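Local atomic coordinates of 2,3-dihydroxybenzoate-AMP ligase (Bacillus subtilis, PDB entry 1MDB), a protein that belongs to the ANL clan of AMP-binding enzymes, with a separate C-terminal domain family, and holds adenosine monophosphate and 2,3-dihydroxybenzoic acid in its pockets. Residues G24-D29 and P177-S182; R34-G39 and S52-D57; I42-G47 and N84-F89; A60-A65 and H170-K175. One frame throughout, in Å; residues are numbered along the deposited sequence.

Interaction 1 of 4, residues G24-D29 and P177-S182; sequences GETFGD and PEVKSS
Gly24 and Ser181 meet backbone to side chain at the start of this contact. The backbone of Gly24 (phi 80°) leaves no room for a side chain beside the preceding carbonyl oxygen, hence glycine. Ser181 OG donates to Glu25 O at 2.7 Å, but the hydroxyl is modelled too close to its surroundings, so the exact geometry of this bond is doubtful; Asp205 OD1 is a weak alternative partner of the same hydroxyl. The side chain of Glu25 leaves the contact, and only its backbone serves. Thr26 then does most of the work, dividing its two branches between two tasks. Its methyl CG2 rests on the backbone of 179-181, 3.4 Å from Val179 O, and also meets the methyl CG1 of Val179 at 4.1 Å. With chi1 at 67°, OG1 is swung the other way, onto the first turn of helix 27-38, where it accepts from Asp29 N at 3.1 Å. OG1 is also 3.0 Å from a water, which reaches on to Val179 O through a weak bond. Asp29 closes the circuit: its OD2 accepts from Thr26 N at 2.9 Å in an almost straight bond (177°). Threonine and aspartate, each with a side-chain acceptor for the other's N-H, form the capping box that starts helix 27-38, here held against a surface loop.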
loop_
_atom_site.group_PDB
_atom_site.type_symbol
_atom_site.label_atom_id
_atom_site.label_comp_id
_atom_site.label_asym_id
_atom_site.label_seq_id
_atom_site.Cartn_x
_atom_site.Cartn_y
_atom_site.Cartn_z
ATOM N N GLY A 24 8.391 16.251 16.188
ATOM C CA GLY A 24 8.651 15.990 17.593
ATOM C C GLY A 24 7.413 15.578 18.367
ATOM O O GLY A 24 7.410 15.609 19.597
ATOM N N GLU A 25 6.359 15.190 17.652
ATOM C CA GLU A 25 5.120 14.748 18.290
ATOM C C GLU A 25 4.838 13.277 17.959
ATOM O O GLU A 25 5.210 12.777 16.885
ATOM C CB GLU A 25 3.941 15.624 17.841
ATOM C CG GLU A 25 3.503 15.428 16.394
ATOM C CD GLU A 25 2.465 16.458 15.947
ATOM O OE1 GLU A 25 1.562 16.791 16.749
ATOM O OE2 GLU A 25 2.546 16.920 14.791
ATOM N N THR A 26 4.182 12.586 18.883
ATOM C CA THR A 26 3.863 11.174 18.678
ATOM C C THR A 26 2.439 11.004 18.170
ATOM O O THR A 26 1.666 11.962 18.153
ATOM C CB THR A 26 3.980 10.385 19.980
ATOM O OG1 THR A 26 2.954 10.816 20.881
ATOM C CG2 THR A 26 5.351 10.597 20.617
ATOM N N PHE A 27 2.085 9.787 17.756
ATOM C CA PHE A 27 0.728 9.542 17.288
ATOM C C PHE A 27 -0.211 9.788 18.460
ATOM O O PHE A 27 -1.340 10.266 18.281
ATOM C CB PHE A 27 0.564 8.104 16.785
ATOM C CG PHE A 27 1.097 7.884 15.399
ATOM C CD1 PHE A 27 2.331 7.281 15.201
ATOM C CD2 PHE A 27 0.363 8.285 14.288
ATOM C CE1 PHE A 27 2.830 7.079 13.914
ATOM C CE2 PHE A 27 0.850 8.089 13.000
ATOM C CZ PHE A 27 2.087 7.483 12.815
ATOM N N GLY A 28 0.269 9.458 19.660
ATOM C CA GLY A 28 -0.520 9.663 20.858
ATOM C C GLY A 28 -0.862 11.135 20.979
ATOM O O GLY A 28 -2.013 11.484 21.242
ATOM N N ASP A 29 0.136 11.995 20.778
ATOM C CA ASP A 29 -0.066 13.444 20.848
ATOM C C ASP A 29 -1.052 13.867 19.772
ATOM O O ASP A 29 -2.012 14.597 20.030
ATOM C CB ASP A 29 1.248 14.194 20.611
ATOM C CG ASP A 29 2.282 13.927 21.684
ATOM O OD1 ASP A 29 1.901 13.807 22.873
ATOM O OD2 ASP A 29 3.484 13.859 21.339
ATOM N N PRO A 177 4.097 4.956 30.173
ATOM C CA PRO A 177 5.504 5.322 30.016
ATOM C C PRO A 177 5.626 6.399 28.949
ATOM O O PRO A 177 4.745 6.539 28.096
ATOM C CB PRO A 177 6.156 4.010 29.580
ATOM C CG PRO A 177 5.295 2.974 30.238
ATOM C CD PRO A 177 3.912 3.509 29.964
ATOM N N GLU A 178 6.712 7.162 29.003
ATOM C CA GLU A 178 6.927 8.210 28.022
ATOM C C GLU A 178 7.259 7.617 26.664
ATOM O O GLU A 178 8.079 6.709 26.561
ATOM C CB GLU A 178 8.070 9.127 28.446
ATOM C CG GLU A 178 8.534 10.045 27.324
ATOM C CD GLU A 178 9.666 10.950 27.745
ATOM O OE1 GLU A 178 10.715 10.426 28.180
ATOM O OE2 GLU A 178 9.507 12.184 27.641
ATOM N N VAL A 179 6.607 8.130 25.629
ATOM C CA VAL A 179 6.853 7.678 24.273
ATOM C C VAL A 179 7.504 8.851 23.552
ATOM O O VAL A 179 6.956 9.951 23.533
ATOM C CB VAL A 179 5.547 7.310 23.531
ATOM C CG1 VAL A 179 5.875 6.827 22.132
ATOM C CG2 VAL A 179 4.785 6.238 24.294
ATOM N N LYS A 180 8.673 8.611 22.971
ATOM C CA LYS A 180 9.398 9.643 22.251
ATOM C C LYS A 180 9.034 9.682 20.772
ATOM O O LYS A 180 8.751 8.655 20.152
ATOM C CB LYS A 180 10.904 9.423 22.381
ATOM C CG LYS A 180 11.446 9.503 23.796
ATOM C CD LYS A 180 12.928 9.183 23.777
ATOM C CE LYS A 180 13.524 9.137 25.164
ATOM N NZ LYS A 180 14.963 8.755 25.074
ATOM N N SER A 181 9.053 10.883 20.220
ATOM C CA SER A 181 8.743 11.108 18.820
ATOM C C SER A 181 9.754 10.378 17.945
ATOM O O SER A 181 9.476 10.069 16.787
ATOM C CB SER A 181 8.807 12.607 18.516
ATOM O OG SER A 181 7.752 12.990 17.657
ATOM N N SER A 182 10.927 10.108 18.506
ATOM C CA SER A 182 11.982 9.431 17.767
ATOM C C SER A 182 11.938 7.906 17.893
ATOM O O SER A 182 12.716 7.207 17.245
ATOM C CB SER A 182 13.349 9.949 18.226
ATOM O OG SER A 182 13.522 9.753 19.617
HETATM O O HOH W 1 3.838 11.082 23.773
#

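Interaction 2 of 4, residues R34-G39 and S52-D57; sequences RAAKYG and SYRELD
Tyr38 and Tyr53 form a T-shaped stack: the edge of Tyr38 points at one face of Tyr53, with CE1 of Tyr38 sitting over the ring centre. The ring planes stand at 81° and the centroids are 4.8 Å apart. Over one face of Tyr38 lies Arg34 O, offset toward the rim of the ring. Arg34 CB approaches the Tyr53 ring obliquely, 3.8 Å from Tyr53 CD2, while the hydroxyl of Tyr53 bonds beyond the pair to Gly251 O. The third flat group, the guanidinium of Arg54, lays one face over the carbonyl of Ala35; the modelled spacing is too short to be trusted, and the angles do not make a hydrogen bond. Two bends fold the Arg54 chain back over the backbone of 35-39, where Gly39, bare of a side chain, lets Arg54 NE come to 3.4 Å from Gly39 CA. Arg54 N also donates to Gly39 O at 3.0 Å, although that oxygen sits too close to a neighbour in the model, so the bond's exact geometry is doubtful. Farther in, the small Ala35 allows close approach, its CB lying 3.4 Å from CB of Asp57, whose carboxylate forms salt bridges with Arg32 and Arg97. Ser52 caps the second helix, OG accepting from Glu55 N. The short helical segments pass 8.3 Å apart at 146°, a roughly antiparallel helix pair whose connection is the beta hairpin of strands 42-46 and 49-52.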
loop_
_atom_site.group_PDB
_atom_site.type_symbol
_atom_site.label_atom_id
_atom_site.label_comp_id
_atom_site.label_asym_id
_atom_site.label_seq_id
_atom_site.Cartn_x
_atom_site.Cartn_y
_atom_site.Cartn_z
ATOM N N ARG A 34 -6.031 16.491 18.267
ATOM C CA ARG A 34 -7.219 16.527 17.425
ATOM C C ARG A 34 -8.482 16.293 18.243
ATOM O O ARG A 34 -9.526 16.878 17.968
ATOM C CB ARG A 34 -7.138 15.467 16.320
ATOM C CG ARG A 34 -5.946 15.584 15.392
ATOM C CD ARG A 34 -5.890 16.947 14.740
ATOM N NE ARG A 34 -4.759 17.104 13.828
ATOM C CZ ARG A 34 -3.494 16.897 14.166
ATOM N NH1 ARG A 34 -3.195 16.512 15.399
ATOM N NH2 ARG A 34 -2.526 17.101 13.281
ATOM N N ALA A 35 -8.391 15.434 19.249
ATOM C CA ALA A 35 -9.548 15.128 20.078
ATOM C C ALA A 35 -9.974 16.321 20.915
ATOM O O ALA A 35 -11.162 16.495 21.204
ATOM C CB ALA A 35 -9.246 13.941 20.985
ATOM N N ALA A 36 -9.002 17.137 21.306
ATOM C CA ALA A 36 -9.267 18.314 22.122
ATOM C C ALA A 36 -9.879 19.456 21.309
ATOM O O ALA A 36 -10.733 20.190 21.811
ATOM C CB ALA A 36 -7.977 18.783 22.782
ATOM N N LYS A 37 -9.443 19.600 20.060
ATOM C CA LYS A 37 -9.941 20.659 19.187
ATOM C C LYS A 37 -11.375 20.462 18.683
ATOM O O LYS A 37 -12.215 21.352 18.823
ATOM C CB LYS A 37 -9.012 20.828 17.989
ATOM C CG LYS A 37 -7.610 21.289 18.350
ATOM C CD LYS A 37 -6.812 21.627 17.098
ATOM C CE LYS A 37 -5.465 22.250 17.446
ATOM N NZ LYS A 37 -4.714 22.673 16.228
ATOM N N TYR A 38 -11.658 19.301 18.101
ATOM C CA TYR A 38 -12.993 19.032 17.571
ATOM C C TYR A 38 -13.511 17.637 17.903
ATOM O O TYR A 38 -13.910 16.875 17.019
ATOM C CB TYR A 38 -12.978 19.251 16.063
ATOM C CG TYR A 38 -11.705 18.784 15.381
ATOM C CD1 TYR A 38 -11.423 17.429 15.243
ATOM C CD2 TYR A 38 -10.806 19.704 14.827
ATOM C CE1 TYR A 38 -10.280 16.994 14.563
ATOM C CE2 TYR A 38 -9.659 19.280 14.142
ATOM C CZ TYR A 38 -9.407 17.919 14.015
ATOM O OH TYR A 38 -8.297 17.473 13.329
ATOM N N GLY A 39 -13.525 17.324 19.193
ATOM C CA GLY A 39 -13.966 16.021 19.647
ATOM C C GLY A 39 -15.252 15.464 19.075
ATOM O O GLY A 39 -15.362 14.253 18.865
ATOM N N SER A 52 -16.541 9.682 17.051
ATOM C CA SER A 52 -16.028 11.041 17.076
ATOM C C SER A 52 -14.557 10.968 17.442
ATOM O O SER A 52 -14.089 9.940 17.925
ATOM C CB SER A 52 -16.759 11.855 18.140
ATOM O OG SER A 52 -16.584 11.254 19.412
ATOM N N TYR A 53 -13.838 12.062 17.227
ATOM C CA TYR A 53 -12.424 12.116 17.553
ATOM C C TYR A 53 -12.207 11.921 19.047
ATOM O O TYR A 53 -11.252 11.259 19.460
ATOM C CB TYR A 53 -11.820 13.453 17.113
ATOM C CG TYR A 53 -11.423 13.511 15.646
ATOM C CD1 TYR A 53 -12.370 13.729 14.651
ATOM C CD2 TYR A 53 -10.091 13.339 15.259
ATOM C CE1 TYR A 53 -12.005 13.775 13.299
ATOM C CE2 TYR A 53 -9.712 13.382 13.907
ATOM C CZ TYR A 53 -10.674 13.599 12.938
ATOM O OH TYR A 53 -10.314 13.618 11.609
ATOM N N ARG A 54 -13.096 12.494 19.858
ATOM C CA ARG A 54 -12.988 12.366 21.315
ATOM C C ARG A 54 -13.196 10.900 21.679
ATOM O O ARG A 54 -12.491 10.340 22.520
ATOM C CB ARG A 54 -14.055 13.219 22.006
ATOM C CG ARG A 54 -13.762 13.517 23.474
ATOM C CD ARG A 54 -12.862 14.745 23.628
ATOM N NE ARG A 54 -13.494 15.937 23.060
ATOM C CZ ARG A 54 -12.969 17.160 23.092
ATOM N NH1 ARG A 54 -11.790 17.364 23.669
ATOM N NH2 ARG A 54 -13.621 18.180 22.547
ATOM N N GLU A 55 -14.180 10.292 21.030
ATOM C CA GLU A 55 -14.512 8.889 21.238
ATOM C C GLU A 55 -13.282 7.996 21.039
ATOM O O GLU A 55 -12.919 7.217 21.922
ATOM C CB GLU A 55 -15.618 8.492 20.262
ATOM C CG GLU A 55 -15.808 7.004 20.063
ATOM C CD GLU A 55 -17.064 6.477 20.716
ATOM O OE1 GLU A 55 -18.003 7.273 20.926
ATOM O OE2 GLU A 55 -17.120 5.261 21.005
ATOM N N LEU A 56 -12.651 8.113 19.872
ATOM C CA LEU A 56 -11.467 7.327 19.556
ATOM C C LEU A 56 -10.383 7.592 20.600
ATOM O O LEU A 56 -9.712 6.671 21.064
ATOM C CB LEU A 56 -10.957 7.698 18.159
ATOM C CG LEU A 56 -9.672 7.020 17.671
ATOM C CD1 LEU A 56 -9.823 5.503 17.710
ATOM C CD2 LEU A 56 -9.370 7.494 16.251
ATOM N N ASP A 57 -10.230 8.863 20.964
ATOM C CA ASP A 57 -9.247 9.280 21.959
ATOM C C ASP A 57 -9.484 8.518 23.269
ATOM O O ASP A 57 -8.560 7.914 23.832
ATOM C CB ASP A 57 -9.381 10.787 22.207
ATOM C CG ASP A 57 -8.244 11.353 23.042
ATOM O OD1 ASP A 57 -8.523 12.116 23.986
ATOM O OD2 ASP A 57 -7.071 11.052 22.749
#

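Interaction 3 of 4, residues I42-G47 and N84-F89; sequences IAITCG and NIKEFF
Cys46 and Lys86, which touch through Cys46 CB and Lys86 CG at 3.8 Å, also share a polar partner, the hydroxyl of Thr49. Thr49 OG1 donates to Cys46 O and accepts from Lys86 NZ, so a single side chain in the hairpin ties the end of the strand to Lys86. Lysine suits this place because its long chain serves twice: the methylene CG packs against the strand, and successive bends at chi3 (-60°) and chi4 (-61°) curl the ammonium back to the threonine. No hydrogen bond runs directly between the segments, and the rest of their contact is apolar. Ile44 supplies two branches. Its CG2 lies 3.9 Å from Lys86 CG, while the longer branch goes to the ring of Phe89, where Ile44 CD1 is pressed tightly, 3.3 Å from Phe89 CD1. Ile44 CG1 stands above the same ring, 4.1 Å from its plane and offset toward the rim. Phe88 CD2 covers the opposite face, so Phe89 is held between an aliphatic branch and another aromatic. At the head of segment 84-89, Asn84 is anchored by its amide to Leu230 O and Met232 N. Here helix 86-98 packs by its first turn on strand 42-46, which pairs antiparallel with edge strand 49-52, where Ala43 and Ile44 together face Trp51 in a classic beta bulge, and parallel with strand 252-255 in a large mixed sheet of an alpha/beta fold.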
loop_
_atom_site.group_PDB
_atom_site.type_symbol
_atom_site.label_atom_id
_atom_site.label_comp_id
_atom_site.label_asym_id
_atom_site.label_seq_id
_atom_site.Cartn_x
_atom_site.Cartn_y
_atom_site.Cartn_z
ATOM N N ILE A 42 -17.064 13.593 13.482
ATOM C CA ILE A 42 -17.044 12.171 13.202
ATOM C C ILE A 42 -15.711 11.883 12.501
ATOM O O ILE A 42 -15.383 12.504 11.485
ATOM C CB ILE A 42 -18.217 11.794 12.297
ATOM C CG1 ILE A 42 -19.525 12.196 12.988
ATOM C CG2 ILE A 42 -18.212 10.301 12.005
ATOM C CD1 ILE A 42 -19.718 11.570 14.379
ATOM N N ALA A 43 -14.932 10.967 13.068
ATOM C CA ALA A 43 -13.628 10.611 12.507
ATOM C C ALA A 43 -13.721 9.354 11.665
ATOM O O ALA A 43 -13.055 9.230 10.634
ATOM C CB ALA A 43 -12.612 10.397 13.629
ATOM N N ILE A 44 -14.562 8.428 12.109
ATOM C CA ILE A 44 -14.722 7.159 11.426
ATOM C C ILE A 44 -16.175 6.751 11.254
ATOM O O ILE A 44 -16.975 6.858 12.182
ATOM C CB ILE A 44 -14.022 6.047 12.216
ATOM C CG1 ILE A 44 -12.552 6.408 12.419
ATOM C CG2 ILE A 44 -14.202 4.718 11.515
ATOM C CD1 ILE A 44 -11.891 5.608 13.520
ATOM N N THR A 45 -16.502 6.271 10.063
ATOM C CA THR A 45 -17.843 5.806 9.760
ATOM C C THR A 45 -17.760 4.382 9.242
ATOM O O THR A 45 -16.927 4.072 8.390
ATOM C CB THR A 45 -18.508 6.682 8.698
ATOM O OG1 THR A 45 -18.752 7.979 9.245
ATOM C CG2 THR A 45 -19.815 6.059 8.238
ATOM N N CYS A 46 -18.625 3.518 9.755
ATOM C CA CYS A 46 -18.635 2.123 9.341
ATOM C C CYS A 46 -20.070 1.616 9.405
ATOM O O CYS A 46 -20.611 1.387 10.492
ATOM C CB CYS A 46 -17.735 1.299 10.264
ATOM S SG CYS A 46 -17.480 -0.378 9.706
ATOM N N GLY A 47 -20.688 1.438 8.241
ATOM C CA GLY A 47 -22.071 1.003 8.222
ATOM C C GLY A 47 -22.869 2.125 8.862
ATOM O O GLY A 47 -22.742 3.287 8.463
ATOM N N ASN A 84 -11.175 -3.716 7.449
ATOM C CA ASN A 84 -11.466 -2.298 7.526
ATOM C C ASN A 84 -12.615 -2.080 8.521
ATOM O O ASN A 84 -13.767 -1.910 8.121
ATOM C CB ASN A 84 -11.854 -1.772 6.142
ATOM C CG ASN A 84 -10.660 -1.658 5.199
ATOM O OD1 ASN A 84 -9.580 -2.188 5.469
ATOM N ND2 ASN A 84 -10.859 -0.966 4.080
ATOM N N ILE A 85 -12.296 -2.108 9.812
ATOM C CA ILE A 85 -13.297 -1.899 10.860
ATOM C C ILE A 85 -12.792 -0.850 11.847
ATOM O O ILE A 85 -11.602 -0.535 11.872
ATOM C CB ILE A 85 -13.629 -3.220 11.602
ATOM C CG1 ILE A 85 -12.346 -3.897 12.083
ATOM C CG2 ILE A 85 -14.377 -4.160 10.669
ATOM C CD1 ILE A 85 -12.575 -5.245 12.762
ATOM N N LYS A 86 -13.707 -0.306 12.645
ATOM C CA LYS A 86 -13.385 0.731 13.615
ATOM C C LYS A 86 -12.318 0.310 14.619
ATOM O O LYS A 86 -11.466 1.103 14.993
ATOM C CB LYS A 86 -14.648 1.148 14.378
ATOM C CG LYS A 86 -15.743 1.750 13.512
ATOM C CD LYS A 86 -16.799 2.462 14.362
ATOM C CE LYS A 86 -17.473 1.517 15.349
ATOM N NZ LYS A 86 -18.166 0.414 14.655
ATOM N N GLU A 87 -12.381 -0.940 15.059
ATOM C CA GLU A 87 -11.428 -1.458 16.032
ATOM C C GLU A 87 -9.976 -1.177 15.655
ATOM O O GLU A 87 -9.165 -0.823 16.511
ATOM C CB GLU A 87 -11.641 -2.960 16.217
ATOM C CG GLU A 87 -12.888 -3.327 16.998
ATOM C CD GLU A 87 -14.175 -2.845 16.346
ATOM O OE1 GLU A 87 -14.314 -2.959 15.109
ATOM O OE2 GLU A 87 -15.063 -2.365 17.082
ATOM N N PHE A 88 -9.645 -1.322 14.375
ATOM C CA PHE A 88 -8.284 -1.063 13.914
ATOM C C PHE A 88 -7.734 0.206 14.547
ATOM O O PHE A 88 -6.634 0.219 15.098
ATOM C CB PHE A 88 -8.270 -0.908 12.391
ATOM C CG PHE A 88 -6.919 -0.580 11.815
ATOM C CD1 PHE A 88 -5.980 -1.585 11.586
ATOM C CD2 PHE A 88 -6.602 0.729 11.454
ATOM C CE1 PHE A 88 -4.739 -1.290 10.996
ATOM C CE2 PHE A 88 -5.367 1.042 10.865
ATOM C CZ PHE A 88 -4.435 0.029 10.633
ATOM N N PHE A 89 -8.519 1.277 14.476
ATOM C CA PHE A 89 -8.091 2.567 14.999
ATOM C C PHE A 89 -7.870 2.668 16.503
ATOM O O PHE A 89 -6.905 3.298 16.945
ATOM C CB PHE A 89 -9.055 3.666 14.530
ATOM C CG PHE A 89 -9.064 3.850 13.043
ATOM C CD1 PHE A 89 -10.008 3.202 12.255
ATOM C CD2 PHE A 89 -8.095 4.635 12.425
ATOM C CE1 PHE A 89 -9.990 3.335 10.864
ATOM C CE2 PHE A 89 -8.063 4.777 11.041
ATOM C CZ PHE A 89 -9.013 4.124 10.257
#

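Interaction 4 of 4, residues A60-A65 and H170-K175; sequences ADRLAA and HTEPVK
Arg62 reaches along the loop 170-175 with every part of its side chain. Its CB lies 3.2 Å from Thr171 O and also faces CB of His170; its CG touches the same carbonyl oxygen and, at 4.0 Å, Pro173 CG. CD and NE pass beside Thr171 O as well, and a bend at chi3 (63°) then folds the guanidinium over it, with the oxygen off one face in poor geometry for a hydrogen bond. At the tip, NH1 meets Glu172 OE1 edge-on in a long salt bridge of 3.7 Å. Arginine suits this partly exposed place, its aliphatic part packing while its charge faces the carboxylate. The firm polar link is made by backbone, Thr171 N donating to Arg62 O at 2.9 Å from above the carbonyl plane. Beside it, Leu63 CD1 makes a CH-pi contact with a face of His170, 4.2 Å from the ring centroid. The pair Ala65 CB and Thr171 CG2, at 3.3 Å, is tighter than ordinary van der Waals contact. A water accepts from Val174 N and donates to Asp61 O. The loop runs along one side of helix 53-70; Asp61 forms salt bridges with Arg32 and with Arg97 of helix 86-98, where Glu90 also receives His170 NE2.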
loop_
_atom_site.group_PDB
_atom_site.type_symbol
_atom_site.label_atom_id
_atom_site.label_comp_id
_atom_site.label_asym_id
_atom_site.label_seq_id
_atom_site.Cartn_x
_atom_site.Cartn_y
_atom_site.Cartn_z
ATOM N N ALA A 60 -8.952 4.679 23.066
ATOM C CA ALA A 60 -7.522 4.415 22.960
ATOM C C ALA A 60 -6.839 4.441 24.340
ATOM O O ALA A 60 -5.962 3.609 24.628
ATOM C CB ALA A 60 -6.877 5.440 22.035
ATOM N N ASP A 61 -7.228 5.400 25.181
ATOM C CA ASP A 61 -6.669 5.504 26.524
ATOM C C ASP A 61 -7.100 4.289 27.321
ATOM O O ASP A 61 -6.277 3.583 27.916
ATOM C CB ASP A 61 -7.180 6.748 27.251
ATOM C CG ASP A 61 -6.435 7.998 26.872
ATOM O OD1 ASP A 61 -5.252 7.890 26.488
ATOM O OD2 ASP A 61 -7.029 9.093 26.978
ATOM N N ARG A 62 -8.406 4.057 27.327
ATOM C CA ARG A 62 -8.969 2.938 28.058
ATOM C C ARG A 62 -8.465 1.587 27.565
ATOM O O ARG A 62 -8.359 0.641 28.347
ATOM C CB ARG A 62 -10.499 2.986 27.996
ATOM C CG ARG A 62 -11.114 4.155 28.770
ATOM C CD ARG A 62 -12.645 4.146 28.692
ATOM N NE ARG A 62 -13.249 2.967 29.312
ATOM C CZ ARG A 62 -13.287 2.742 30.624
ATOM N NH1 ARG A 62 -12.757 3.617 31.462
ATOM N NH2 ARG A 62 -13.862 1.642 31.097
ATOM N N LEU A 63 -8.147 1.484 26.274
ATOM C CA LEU A 63 -7.659 0.213 25.741
ATOM C C LEU A 63 -6.185 0.029 26.091
ATOM O O LEU A 63 -5.750 -1.067 26.435
ATOM C CB LEU A 63 -7.854 0.143 24.219
ATOM C CG LEU A 63 -7.380 -1.149 23.531
ATOM C CD1 LEU A 63 -8.072 -2.353 24.167
ATOM C CD2 LEU A 63 -7.682 -1.103 22.040
ATOM N N ALA A 64 -5.418 1.107 26.009
ATOM C CA ALA A 64 -4.001 1.040 26.334
ATOM C C ALA A 64 -3.850 0.474 27.743
ATOM O O ALA A 64 -2.974 -0.358 28.004
ATOM C CB ALA A 64 -3.375 2.430 26.249
ATOM N N ALA A 65 -4.718 0.915 28.649
ATOM C CA ALA A 65 -4.670 0.443 30.027
ATOM C C ALA A 65 -4.960 -1.045 30.058
ATOM O O ALA A 65 -4.322 -1.793 30.803
ATOM C CB ALA A 65 -5.679 1.206 30.886
ATOM N N HIS A 170 -10.875 -2.805 27.587
ATOM C CA HIS A 170 -10.974 -1.415 28.002
ATOM C C HIS A 170 -11.165 -1.342 29.513
ATOM O O HIS A 170 -11.959 -2.093 30.086
ATOM C CB HIS A 170 -12.152 -0.734 27.300
ATOM C CG HIS A 170 -12.093 -0.823 25.808
ATOM N ND1 HIS A 170 -12.206 -2.018 25.132
ATOM C CD2 HIS A 170 -11.906 0.130 24.863
ATOM C CE1 HIS A 170 -12.092 -1.798 23.834
ATOM N NE2 HIS A 170 -11.910 -0.503 23.644
ATOM N N THR A 171 -10.438 -0.430 30.145
ATOM C CA THR A 171 -10.503 -0.252 31.587
ATOM C C THR A 171 -10.186 1.201 31.934
ATOM O O THR A 171 -10.067 2.047 31.047
ATOM C CB THR A 171 -9.490 -1.181 32.289
ATOM O OG1 THR A 171 -9.684 -1.135 33.707
ATOM C CG2 THR A 171 -8.073 -0.752 31.964
ATOM N N GLU A 172 -10.052 1.485 33.226
ATOM C CA GLU A 172 -9.744 2.834 33.682
ATOM C C GLU A 172 -8.367 3.267 33.172
ATOM O O GLU A 172 -7.393 2.528 33.289
ATOM C CB GLU A 172 -9.761 2.884 35.209
ATOM C CG GLU A 172 -9.874 4.281 35.770
ATOM C CD GLU A 172 -11.057 5.017 35.185
ATOM O OE1 GLU A 172 -12.117 4.379 35.005
ATOM O OE2 GLU A 172 -10.934 6.230 34.906
ATOM N N PRO A 173 -8.275 4.478 32.592
ATOM C CA PRO A 173 -7.005 4.988 32.070
ATOM C C PRO A 173 -5.924 5.000 33.145
ATOM O O PRO A 173 -6.226 5.038 34.337
ATOM C CB PRO A 173 -7.367 6.396 31.610
ATOM C CG PRO A 173 -8.796 6.258 31.209
ATOM C CD PRO A 173 -9.364 5.437 32.337
ATOM N N VAL A 174 -4.667 4.971 32.723
ATOM C CA VAL A 174 -3.556 4.985 33.665
ATOM C C VAL A 174 -2.395 5.801 33.126
ATOM O O VAL A 174 -2.416 6.237 31.977
ATOM C CB VAL A 174 -3.047 3.559 33.955
ATOM C CG1 VAL A 174 -4.145 2.735 34.597
ATOM C CG2 VAL A 174 -2.573 2.906 32.666
ATOM N N LYS A 175 -1.389 6.010 33.967
ATOM C CA LYS A 175 -0.202 6.756 33.567
ATOM C C LYS A 175 0.608 5.811 32.695
ATOM O O LYS A 175 0.901 4.690 33.106
ATOM C CB LYS A 175 0.626 7.132 34.796
ATOM C CG LYS A 175 -0.189 7.663 35.965
ATOM C CD LYS A 175 0.697 7.844 37.197
ATOM C CE LYS A 175 -0.084 8.389 38.384
ATOM N NZ LYS A 175 0.821 8.632 39.547
HETATM O O HOH W 2 -4.295 4.551 29.723
#

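How the interactions relate
Interaction 1 is a surface contact; interactions 2, 3 and 4 are partly buried. Interactions 1 and 2 use successive parts of helix 27-38, its capped start and its later turns, and interactions 2 and 4 share helix 53-70. Interactions 2 and 3 adjoin through apolar packing: Tyr53 CE1 lies on Ala43 CB at 3.4 Å, and Leu56 on Ile44 and the backbone of Phe89. Chemistry follows place. The loop contacts, 1 and 4, lean on backbone carbonyls, with a water in each (weakly bound across interaction 1), and interaction 4 adds a CH-pi contact and a long salt bridge; interaction 2 relies on aromatic stacking and interaction 3 on apolar side chains. Arg32 and Arg97 each pair with both Asp57 and Asp61.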